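Local coordinates for protein 11R-lipoxygenase (Gersemia fruticosa, PDB 3VF1) that probably catalyses the calcium-regulated addition of molecular oxygen to polyunsaturated fatty acids at a non-heme iron centre, at residues H387-H392 with L450-G455; T391-C396 with D438-G443; W418-P423 with Q505-I510. All coordinates share one frame; numbering follows the deposited sequence.

How the contacts relate
Along the chain, the iron-bearing helix 369-410 comes first and supplies the opening segments of contacts 1 and 2, which overlap at Thr391 and His392. Contact 2 closes the shorter loop, returning at 438-443 after helix 428-438; contact 1 closes a longer one at 450-455, beyond helix 445-449. Their centres lie about 7 Å apart, and Thr442 CG2 of one packs on the Gly454-Gly455 backbone of the other. Contact 3 starts within both loops, at 418-423, and closes only on helix 491-514, so it crosses both. Its centre is about 33 Å from that of contact 1, on the opposite side of the chain's centre, and it ties helix 416-425 to helix 491-514.

Contact 1 of 3, residues H387-H392 with L450-G455; sequences HQMITH and LSIGGG. With FE2 (Fe (II) ion), chain E.
Met389 and Leu450 make the closest approach between the iron-bearing helix 369-410 and the loop that leads into helix 456-465. Met389 can be followed outward atom by atom. Its CB leaves the helix toward the loop without yet reaching it. CG is the first atom to make contact, and it faces two methyl groups at once: Met389 CG is 3.9 Å from Leu450 CD1 and 4.0 Å from Ile452 CD1. At the next position Met389 SD rests on Leu450 CD1 at 3.6 Å. The bend at chi2 (-46°) brings SD onto Leu450, and that at chi3 (-54°) turns CE away; the side chain as a whole also packs on Gln457 and Met461 of helix 456-465.

One residue earlier, the aliphatic part of Gln388 completes the surface, with Gln388 CG 4.1 Å from Leu450 CD2. Its amide turns from the loop, and NE2 forms a hydrogen bond with Gln582 OE1. The loop holds its shape through a type I turn, closed by Gly453 N to Leu450 O at 3.0 Å, which presents Leu450 and Ile452 together to the helix.

On the helix side the backbone makes a wider pi-type turn, His392 N bonding to His387 O. Such a turn is a familiar feature of the lipoxygenase core helix, and here it carries His392, whose NE2 binds the iron at 2.3 Å. Only carbon and sulfur meet across the contact, so the attraction is dispersive and largely non-directional, while polar and metal-binding groups face elsewhere.

Contact 2 of 3, residues T391-C396 with D438-G443; sequences THLLRC and DLIPTG. With FE2 (Fe (II) ion), chain E.
Leu393 reaches across from helix 369-410 and sets one methyl beside Ile440 and the other, a little farther off, toward Leu439, in the loop that follows helix 428-438. Its side chain is extended: CG stands opposite the carbonyl carbon (chi1 -70°), and chi2 near 180° turns CD1 onward to Ile440, while the branch at CG carries CD2 toward Leu439. One prong, Leu393 CD1, lies 4.3 Å from Ile440 CG1; the other, Leu393 CD2, comes to 4.5 Å from Leu439 CD1. These are the outer limits of van der Waals packing, and the backbones remain well apart, with Leu393 CA and Ile440 CA separated by 8.6 Å.

Leu439 adopts almost the same conformation as Leu393, so that two similar forks face each other and touch by single methyls. Ile440 behaves differently. Its CB does not point at the helix, yet the first torsion of -56° swings CG1 around to face Leu393, and it is this methylene rather than the terminal CD1 that makes the nearest approach.

Leu393 directly follows the iron ligand His392 and also lies about 4 Å, side chain to side chain, from His397, another ligand of the iron. The contact places aliphatic side chains beside the iron site. The helix is irregular here, with a pi-type turn across 391-396; the shorter-range bond from Cys396 N to His392 O is weak at 3.2 Å.

Around this buried patch the structure is mainly helical. Ile440 also packs on Val458 and Met461 of helix 456-465, and its carbonyl O receives Gln457 NE2. Helix 369-410 touches helix 456-465 through Leu394 on His464, and helix 557-579 through His392 on Val578 and Cys396 on Gln574.

Contact 3 of 3, residues W418-P423 with Q505-I510; sequences WKLLYP and QFVQDI
Leu420 is the bump of this helix pair, and the hollow that receives it is three-sided, formed by Phe506, Val507 and Ile510. Its CG lies anti to the backbone N (chi1 180°), which sends both methyls out from helix 416-425. Leu420 CD1 makes the closest approach, 3.6 Å from Phe506 CE2 and 4.1 Å from Ile510 CG1. The other branch closes the third side more loosely, Leu420 CD2 standing 4.4 Å from Val507 CG1. Phe506 meets the methyl obliquely, and the two side chains run alongside one another, each heading toward the other's helix.

The pair is a near-antiparallel packing of two helices within the largely helical lipoxygenase domain: the axes of the segments 418-423 and 505-510 run at 152° and approach to 11.6 Å, a spacing bridged by one leucine. Helix 416-425 is kinked at Pro423, whose N makes no bond to the preceding turn.

The walls of the hollow are backed by other helices. Phe506 stacks on Phe662 of helix 653-676, which also touches Ile510 through Ala658, while Val507 leans on Val561 and Leu564 of helix 557-579. Away from Leu420, Gln505 NE2 bonds to Asp509 OD1 at 3.0 Å, meeting its syn side 32° out of the carboxylate plane.

Contact 1 of 3, residues H387-H392 with L450-G455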
# COMPACT_ATOMS: atom_id res chain seq x y z
N HIS A 387 12.61 4.99 -4.07
CA HIS A 387 11.70 4.43 -3.08
C HIS A 387 10.38 5.20 -3.00
O HIS A 387 9.31 4.60 -3.01
CB HIS A 387 12.34 4.40 -1.70
CG HIS A 387 11.37 4.14 -0.60
ND1 HIS A 387 10.97 5.12 0.29
CD2 HIS A 387 10.70 3.02 -0.24
CE1 HIS A 387 10.10 4.61 1.14
NE2 HIS A 387 9.92 3.34 0.84
N GLN A 388 10.47 6.52 -2.89
CA GLN A 388 9.29 7.34 -2.69
C GLN A 388 8.33 7.28 -3.87
O GLN A 388 7.13 7.08 -3.69
CB GLN A 388 9.69 8.80 -2.43
CG GLN A 388 10.36 9.02 -1.09
CD GLN A 388 9.44 8.73 0.08
OE1 GLN A 388 8.22 8.80 -0.04
NE2 GLN A 388 10.02 8.41 1.23
N MET A 389 8.86 7.47 -5.07
CA MET A 389 8.01 7.59 -6.26
C MET A 389 7.66 6.25 -6.90
O MET A 389 6.52 6.05 -7.33
CB MET A 389 8.69 8.49 -7.29
CG MET A 389 9.07 9.87 -6.76
SD MET A 389 7.73 10.64 -5.82
CE MET A 389 6.38 10.56 -6.99
N ILE A 390 8.61 5.33 -6.95
CA ILE A 390 8.40 4.06 -7.65
C ILE A 390 7.98 2.94 -6.70
O ILE A 390 6.93 2.33 -6.89
CB ILE A 390 9.66 3.63 -8.43
CG1 ILE A 390 9.90 4.59 -9.60
CG2 ILE A 390 9.51 2.20 -8.93
CD1 ILE A 390 11.15 4.29 -10.40
N THR A 391 8.79 2.67 -5.69
CA THR A 391 8.54 1.56 -4.78
C THR A 391 7.26 1.77 -3.97
O THR A 391 6.50 0.83 -3.75
CB THR A 391 9.71 1.34 -3.82
OG1 THR A 391 10.91 1.10 -4.56
CG2 THR A 391 9.43 0.14 -2.91
N HIS A 392 7.04 2.99 -3.51
CA HIS A 392 5.90 3.27 -2.64
C HIS A 392 4.68 3.75 -3.41
O HIS A 392 3.70 3.02 -3.54
CB HIS A 392 6.27 4.29 -1.57
CG HIS A 392 5.13 4.64 -0.65
ND1 HIS A 392 4.79 5.94 -0.35
CD2 HIS A 392 4.26 3.85 0.02
CE1 HIS A 392 3.75 5.94 0.47
NE2 HIS A 392 3.41 4.68 0.71
N LEU A 450 12.01 16.09 -2.17
CA LEU A 450 12.83 15.35 -3.13
C LEU A 450 13.59 16.29 -4.05
O LEU A 450 13.08 17.35 -4.42
CB LEU A 450 11.95 14.43 -3.97
CG LEU A 450 11.22 13.31 -3.23
CD1 LEU A 450 10.36 12.52 -4.20
CD2 LEU A 450 12.21 12.40 -2.52
N SER A 451 14.81 15.91 -4.42
CA SER A 451 15.60 16.73 -5.33
C SER A 451 15.05 16.65 -6.75
O SER A 451 15.26 17.57 -7.55
CB SER A 451 17.08 16.32 -5.29
OG SER A 451 17.25 14.97 -5.68
N ILE A 452 14.35 15.57 -7.07
CA ILE A 452 13.68 15.46 -8.37
C ILE A 452 12.33 16.16 -8.33
O ILE A 452 11.56 16.08 -9.28
CB ILE A 452 13.49 14.00 -8.83
CG1 ILE A 452 12.51 13.26 -7.92
CG2 ILE A 452 14.84 13.29 -8.89
CD1 ILE A 452 12.18 11.86 -8.40
N GLY A 453 12.04 16.83 -7.22
CA GLY A 453 10.85 17.66 -7.12
C GLY A 453 10.92 18.76 -8.16
O GLY A 453 11.99 19.07 -8.67
N GLY A 454 9.77 19.36 -8.46
CA GLY A 454 9.70 20.39 -9.48
C GLY A 454 9.09 19.86 -10.77
O GLY A 454 9.02 20.57 -11.76
N GLY A 455 8.65 18.60 -10.74
CA GLY A 455 8.02 17.99 -11.89
C GLY A 455 8.56 16.61 -12.21
O GLY A 455 7.86 15.76 -12.76
FE FE2 E . 1.35 4.58 1.69
O HOH W 1 1.74 6.53 2.93

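Contact 2 of 3, residues T391-C396 with D438-G443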
# COMPACT_ATOMS: atom_id res chain seq x y z
N THR A 391 8.79 2.67 -5.69
CA THR A 391 8.54 1.56 -4.78
C THR A 391 7.26 1.77 -3.97
O THR A 391 6.50 0.83 -3.75
CB THR A 391 9.71 1.34 -3.82
OG1 THR A 391 10.91 1.10 -4.56
CG2 THR A 391 9.43 0.14 -2.91
N HIS A 392 7.04 2.99 -3.51
CA HIS A 392 5.90 3.27 -2.64
C HIS A 392 4.68 3.75 -3.41
O HIS A 392 3.70 3.02 -3.54
CB HIS A 392 6.27 4.29 -1.57
CG HIS A 392 5.13 4.64 -0.65
ND1 HIS A 392 4.79 5.94 -0.35
CD2 HIS A 392 4.26 3.85 0.02
CE1 HIS A 392 3.75 5.94 0.47
NE2 HIS A 392 3.41 4.68 0.71
N LEU A 393 4.73 4.97 -3.94
CA LEU A 393 3.56 5.57 -4.56
C LEU A 393 3.07 4.80 -5.79
O LEU A 393 1.92 4.37 -5.84
CB LEU A 393 3.83 7.03 -4.92
CG LEU A 393 3.95 7.97 -3.71
CD1 LEU A 393 4.32 9.38 -4.14
CD2 LEU A 393 2.65 7.98 -2.91
N LEU A 394 3.94 4.61 -6.78
CA LEU A 394 3.53 3.94 -8.01
C LEU A 394 3.17 2.47 -7.79
O LEU A 394 2.04 2.06 -8.03
CB LEU A 394 4.62 4.03 -9.08
CG LEU A 394 4.31 3.25 -10.35
CD1 LEU A 394 3.02 3.76 -10.99
CD2 LEU A 394 5.46 3.31 -11.34
N ARG A 395 4.14 1.70 -7.32
CA ARG A 395 4.01 0.24 -7.30
C ARG A 395 3.07 -0.29 -6.22
O ARG A 395 2.72 -1.47 -6.23
CB ARG A 395 5.39 -0.41 -7.19
CG ARG A 395 6.22 -0.29 -8.46
CD ARG A 395 7.54 -1.05 -8.36
NE ARG A 395 7.34 -2.48 -8.19
CZ ARG A 395 7.08 -3.33 -9.19
NH1 ARG A 395 6.97 -2.90 -10.44
NH2 ARG A 395 6.93 -4.62 -8.93
N CYS A 396 2.67 0.56 -5.28
CA CYS A 396 1.69 0.17 -4.28
C CYS A 396 0.39 0.95 -4.44
O CYS A 396 -0.65 0.38 -4.76
CB CYS A 396 2.23 0.36 -2.86
SG CYS A 396 3.52 -0.81 -2.37
N ASP A 438 -2.08 16.55 -3.05
CA ASP A 438 -1.22 17.03 -1.97
C ASP A 438 0.12 16.30 -1.84
O ASP A 438 0.96 16.69 -1.03
CB ASP A 438 -1.98 16.94 -0.64
CG ASP A 438 -3.14 17.91 -0.57
OD1 ASP A 438 -3.61 18.37 -1.63
OD2 ASP A 438 -3.60 18.21 0.56
N LEU A 439 0.33 15.26 -2.64
CA LEU A 439 1.58 14.50 -2.57
C LEU A 439 2.36 14.57 -3.88
O LEU A 439 3.51 15.00 -3.91
CB LEU A 439 1.30 13.04 -2.24
CG LEU A 439 0.85 12.71 -0.81
CD1 LEU A 439 0.51 11.23 -0.70
CD2 LEU A 439 1.93 13.09 0.20
N ILE A 440 1.71 14.16 -4.96
CA ILE A 440 2.37 13.96 -6.24
C ILE A 440 2.61 15.25 -7.02
O ILE A 440 3.69 15.44 -7.58
CB ILE A 440 1.57 12.98 -7.11
CG1 ILE A 440 1.37 11.66 -6.37
CG2 ILE A 440 2.28 12.74 -8.43
CD1 ILE A 440 0.47 10.67 -7.08
N PRO A 441 1.60 16.14 -7.07
CA PRO A 441 1.74 17.31 -7.95
C PRO A 441 2.77 18.31 -7.44
O PRO A 441 3.28 18.16 -6.33
CB PRO A 441 0.34 17.92 -7.93
CG PRO A 441 -0.19 17.55 -6.59
CD PRO A 441 0.37 16.20 -6.27
N THR A 442 3.05 19.33 -8.24
CA THR A 442 3.94 20.41 -7.81
C THR A 442 3.28 21.18 -6.68
O THR A 442 2.10 21.53 -6.76
CB THR A 442 4.27 21.36 -8.97
OG1 THR A 442 3.06 21.83 -9.57
CG2 THR A 442 5.12 20.66 -10.02
N GLY A 443 4.04 21.44 -5.62
CA GLY A 443 3.50 22.07 -4.43
C GLY A 443 3.16 21.03 -3.37
O GLY A 443 2.86 21.37 -2.23
FE FE2 E . 1.35 4.58 1.69
O HOH W 1 1.74 6.53 2.93

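Contact 3 of 3, residues W418-P423 with Q505-I510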
# COMPACT_ATOMS: atom_id res chain seq x y z
N TRP A 418 -15.67 -10.14 -4.41
CA TRP A 418 -15.91 -8.81 -3.85
C TRP A 418 -15.71 -8.83 -2.35
O TRP A 418 -15.11 -7.92 -1.78
CB TRP A 418 -17.33 -8.34 -4.17
CG TRP A 418 -17.77 -7.21 -3.28
CD1 TRP A 418 -18.35 -7.33 -2.05
CD2 TRP A 418 -17.66 -5.81 -3.55
NE1 TRP A 418 -18.61 -6.08 -1.53
CE2 TRP A 418 -18.20 -5.13 -2.43
CE3 TRP A 418 -17.17 -5.06 -4.62
CZ2 TRP A 418 -18.25 -3.74 -2.36
CZ3 TRP A 418 -17.22 -3.68 -4.54
CH2 TRP A 418 -17.76 -3.04 -3.42
N LYS A 419 -16.22 -9.87 -1.70
CA LYS A 419 -16.09 -10.02 -0.25
C LYS A 419 -14.63 -10.24 0.13
O LYS A 419 -14.16 -9.74 1.15
CB LYS A 419 -16.92 -11.20 0.24
CG LYS A 419 -18.42 -11.05 0.02
CD LYS A 419 -19.16 -12.29 0.52
CE LYS A 419 -20.66 -12.17 0.31
NZ LYS A 419 -21.27 -11.10 1.16
N LEU A 420 -13.92 -10.99 -0.71
CA LEU A 420 -12.53 -11.31 -0.45
C LEU A 420 -11.65 -10.06 -0.46
O LEU A 420 -10.86 -9.84 0.46
CB LEU A 420 -12.01 -12.29 -1.51
CG LEU A 420 -10.55 -12.72 -1.36
CD1 LEU A 420 -10.34 -13.54 -0.10
CD2 LEU A 420 -10.09 -13.49 -2.59
N LEU A 421 -11.82 -9.24 -1.49
CA LEU A 421 -10.95 -8.09 -1.70
C LEU A 421 -11.35 -6.86 -0.88
O LEU A 421 -10.52 -5.99 -0.63
CB LEU A 421 -10.93 -7.71 -3.18
CG LEU A 421 -10.37 -8.75 -4.15
CD1 LEU A 421 -10.42 -8.23 -5.57
CD2 LEU A 421 -8.95 -9.12 -3.75
N TYR A 422 -12.61 -6.80 -0.47
CA TYR A 422 -13.14 -5.59 0.15
C TYR A 422 -12.25 -5.04 1.26
O TYR A 422 -11.89 -3.86 1.24
CB TYR A 422 -14.56 -5.81 0.68
CG TYR A 422 -15.17 -4.55 1.24
CD1 TYR A 422 -15.70 -3.59 0.40
CD2 TYR A 422 -15.19 -4.31 2.61
CE1 TYR A 422 -16.25 -2.43 0.89
CE2 TYR A 422 -15.74 -3.15 3.12
CZ TYR A 422 -16.27 -2.21 2.25
OH TYR A 422 -16.82 -1.05 2.75
N PRO A 423 -11.89 -5.88 2.25
CA PRO A 423 -11.10 -5.36 3.37
C PRO A 423 -9.69 -4.93 2.96
O PRO A 423 -9.05 -4.17 3.68
CB PRO A 423 -11.03 -6.55 4.33
CG PRO A 423 -11.26 -7.75 3.48
CD PRO A 423 -12.19 -7.31 2.39
N GLN A 505 -2.33 -19.46 -0.01
CA GLN A 505 -3.11 -20.59 0.48
C GLN A 505 -4.53 -20.14 0.83
O GLN A 505 -5.50 -20.83 0.52
CB GLN A 505 -2.43 -21.21 1.71
CG GLN A 505 -3.10 -22.48 2.20
CD GLN A 505 -3.08 -23.57 1.15
OE1 GLN A 505 -2.03 -23.91 0.61
NE2 GLN A 505 -4.25 -24.12 0.84
N PHE A 506 -4.64 -18.99 1.49
CA PHE A 506 -5.94 -18.47 1.90
C PHE A 506 -6.82 -18.17 0.69
O PHE A 506 -7.98 -18.57 0.63
CB PHE A 506 -5.77 -17.21 2.75
CG PHE A 506 -7.05 -16.47 2.99
CD1 PHE A 506 -8.10 -17.08 3.66
CD2 PHE A 506 -7.21 -15.16 2.56
CE1 PHE A 506 -9.28 -16.40 3.89
CE2 PHE A 506 -8.39 -14.48 2.79
CZ PHE A 506 -9.43 -15.10 3.45
N VAL A 507 -6.26 -17.45 -0.28
CA VAL A 507 -7.00 -17.10 -1.49
C VAL A 507 -7.44 -18.36 -2.23
O VAL A 507 -8.55 -18.42 -2.75
CB VAL A 507 -6.16 -16.22 -2.43
CG1 VAL A 507 -6.82 -16.10 -3.79
CG2 VAL A 507 -5.95 -14.84 -1.81
N GLN A 508 -6.57 -19.36 -2.27
CA GLN A 508 -6.88 -20.61 -2.94
C GLN A 508 -8.03 -21.33 -2.24
O GLN A 508 -8.92 -21.88 -2.89
CB GLN A 508 -5.65 -21.52 -2.98
CG GLN A 508 -5.88 -22.83 -3.73
CD GLN A 508 -4.60 -23.63 -3.89
OE1 GLN A 508 -4.26 -24.45 -3.04
NE2 GLN A 508 -3.89 -23.39 -4.99
N ASP A 509 -8.01 -21.33 -0.91
CA ASP A 509 -9.06 -21.97 -0.13
C ASP A 509 -10.42 -21.33 -0.42
O ASP A 509 -11.40 -22.02 -0.67
CB ASP A 509 -8.76 -21.89 1.37
CG ASP A 509 -7.59 -22.77 1.78
OD1 ASP A 509 -7.17 -23.61 0.96
OD2 ASP A 509 -7.10 -22.62 2.92
N ILE A 510 -10.46 -20.00 -0.40
CA ILE A 510 -11.69 -19.27 -0.64
C ILE A 510 -12.22 -19.55 -2.05
O ILE A 510 -13.40 -19.85 -2.23
CB ILE A 510 -11.49 -17.75 -0.49
CG1 ILE A 510 -11.15 -17.40 0.96
CG2 ILE A 510 -12.73 -16.99 -0.94
CD1 ILE A 510 -12.21 -17.81 1.96